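PDB 6D2S: HTH-type transcriptional regulator PrpR from Mycobacterium tuberculosis, which regulates transcription of the genes for short-chain fatty acid catabolism, through the glyoxylate and methylcitrate cycles, so that cholesterol-derived propionate can be assimilated. Local coordinates for residues I53-D58 with K74-A79. Sequence-based numbering, arbitrary orientation.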
loop_
_atom_site.group_PDB
_atom_site.type_symbol
_atom_site.label_atom_id
_atom_site.label_comp_id
_atom_site.label_asym_id
_atom_site.label_seq_id
_atom_site.Cartn_x
_atom_site.Cartn_y
_atom_site.Cartn_z
ATOM N N ILE A 53 -1.269 -22.049 11.760
ATOM C CA ILE A 53 -0.317 -21.910 10.666
ATOM C C ILE A 53 1.032 -21.531 11.249
ATOM O O ILE A 53 1.131 -20.596 12.047
ATOM C CB ILE A 53 -0.795 -20.868 9.649
ATOM C CG1 ILE A 53 -2.063 -21.370 8.958
ATOM C CG2 ILE A 53 0.322 -20.551 8.641
ATOM C CD1 ILE A 53 -2.746 -20.321 8.150
ATOM N N SER A 54 2.068 -22.279 10.874
ATOM C CA SER A 54 3.433 -22.005 11.306
ATOM C C SER A 54 4.131 -21.156 10.248
ATOM O O SER A 54 4.229 -21.567 9.085
ATOM C CB SER A 54 4.201 -23.309 11.529
ATOM O OG SER A 54 3.679 -24.033 12.636
ATOM N N VAL A 55 4.624 -19.999 10.651
ATOM C CA VAL A 55 5.383 -19.124 9.760
ATOM C C VAL A 55 6.858 -19.436 9.949
ATOM O O VAL A 55 7.347 -19.514 11.086
ATOM C CB VAL A 55 5.097 -17.640 10.054
ATOM C CG1 VAL A 55 6.029 -16.749 9.233
ATOM C CG2 VAL A 55 3.636 -17.302 9.786
ATOM N N VAL A 56 7.568 -19.648 8.843
ATOM C CA VAL A 56 8.996 -19.925 8.873
ATOM C C VAL A 56 9.684 -19.034 7.847
ATOM O O VAL A 56 9.187 -18.852 6.732
ATOM C CB VAL A 56 9.293 -21.414 8.601
ATOM C CG1 VAL A 56 8.694 -21.842 7.277
ATOM C CG2 VAL A 56 10.786 -21.676 8.637
ATOM N N ILE A 57 10.815 -18.466 8.230
ATOM C CA ILE A 57 11.609 -17.651 7.322
ATOM C C ILE A 57 12.518 -18.591 6.543
ATOM O O ILE A 57 13.174 -19.454 7.135
ATOM C CB ILE A 57 12.425 -16.605 8.098
ATOM C CG1 ILE A 57 11.508 -15.736 8.968
ATOM C CG2 ILE A 57 13.285 -15.770 7.144
ATOM C CD1 ILE A 57 10.347 -15.070 8.227
ATOM N N ASP A 58 12.571 -18.440 5.220
ATOM C CA ASP A 58 13.272 -19.451 4.429
ATOM C C ASP A 58 13.962 -18.828 3.222
ATOM O O ASP A 58 13.572 -17.764 2.735
ATOM C CB ASP A 58 12.300 -20.544 3.957
ATOM C CG ASP A 58 12.949 -21.908 3.862
ATOM O OD1 ASP A 58 14.144 -22.044 4.214
ATOM O OD2 ASP A 58 12.250 -22.859 3.440
ATOM N N LYS A 74 -0.012 -26.636 6.676
ATOM C CA LYS A 74 -0.274 -25.307 7.244
ATOM C C LYS A 74 1.024 -24.609 7.658
ATOM O O LYS A 74 1.203 -24.176 8.798
ATOM C CB LYS A 74 -1.252 -25.401 8.421
ATOM C CG LYS A 74 -2.612 -25.975 8.035
ATOM C CD LYS A 74 -3.660 -25.694 9.100
ATOM C CE LYS A 74 -3.254 -26.272 10.443
ATOM N NZ LYS A 74 -4.240 -25.923 11.505
ATOM N N VAL A 75 1.935 -24.502 6.698
ATOM C CA VAL A 75 3.197 -23.794 6.887
ATOM C C VAL A 75 3.263 -22.666 5.877
ATOM O O VAL A 75 3.026 -22.886 4.686
ATOM C CB VAL A 75 4.410 -24.730 6.720
ATOM C CG1 VAL A 75 5.702 -23.901 6.588
ATOM C CG2 VAL A 75 4.508 -25.690 7.890
ATOM N N LEU A 76 3.618 -21.464 6.339
ATOM C CA LEU A 76 3.844 -20.336 5.444
ATOM C C LEU A 76 5.333 -20.019 5.466
ATOM O O LEU A 76 5.864 -19.603 6.501
ATOM C CB LEU A 76 3.035 -19.108 5.859
ATOM C CG LEU A 76 3.328 -17.866 5.005
ATOM C CD1 LEU A 76 2.872 -18.079 3.562
ATOM C CD2 LEU A 76 2.665 -16.624 5.597
ATOM N N ARG A 77 6.000 -20.219 4.332
ATOM C CA ARG A 77 7.393 -19.818 4.183
ATOM C C ARG A 77 7.466 -18.389 3.661
ATOM O O ARG A 77 6.743 -18.020 2.730
ATOM C CB ARG A 77 8.123 -20.778 3.240
ATOM C CG ARG A 77 8.349 -22.131 3.882
ATOM C CD ARG A 77 8.640 -23.189 2.834
ATOM N NE ARG A 77 9.868 -22.906 2.099
ATOM C CZ ARG A 77 10.040 -23.179 0.808
ATOM N NH1 ARG A 77 9.051 -23.723 0.103
ATOM N NH2 ARG A 77 11.195 -22.904 0.217
ATOM N N VAL A 78 8.325 -17.587 4.273
ATOM C CA VAL A 78 8.456 -16.174 3.962
ATOM C C VAL A 78 9.920 -15.919 3.648
ATOM O O VAL A 78 10.803 -16.406 4.362
ATOM C CB VAL A 78 7.971 -15.287 5.128
ATOM C CG1 VAL A 78 8.214 -13.805 4.821
ATOM C CG2 VAL A 78 6.495 -15.557 5.416
ATOM N N ALA A 79 10.173 -15.179 2.568
ATOM C CA ALA A 79 11.529 -15.022 2.052
ATOM C C ALA A 79 12.443 -14.336 3.063
ATOM O O ALA A 79 12.113 -13.280 3.605
ATOM C CB ALA A 79 11.510 -14.209 0.753
HETATM O O HOH W 1 1.323 -25.686 11.114
#
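Ser-54 to Asp-58 runs parallel to Val-75 to Ala-79, with a 34° twist between the strands, and five backbone hydrogen bonds zip them together, from Ser-54 N to Lys-74 O (2.9 Å) through to Asp-58 N to Val-78 O (2.8 Å). Ser-54 and Val-56 use both N and O and Asp-58 adds its N, answered by Lys-74 O and by N and O of Leu-76 and Val-78. On the face with Ser-54, Val-56, Val-75 and Arg-77, one of the two modelled conformers of Val-56 puts its CG1 methyl beside the Arg-77 chain, so that close approach is doubtful. Farther out, Arg-77 bends at chi3 and its NE donates 2.7 Å to Asp-58 OD2, on the anti lone pair, in a salt bridge whose carboxylate and guanidinium planes stand 72° apart. NH1 of the same arginine bonds to His-70 NE2, so the guanidinium is held from two strands. The other face is apolar: Ile-57 CD1 comes 3.9 Å from Val-78 CB, and Val-55 CG1 meets Val-78 CG2 at 4.0 Å. Helices 39-51 and 84-99 cover this side, the first touching Val-55 and the second Val-55, Ile-57 and Leu-76. With 67-70 antiparallel beyond 75-79, the pair completes a three-stranded mixed sheet of order 1-3-2, backed by helices, in the IrrE N-terminal-like domain of PrpR.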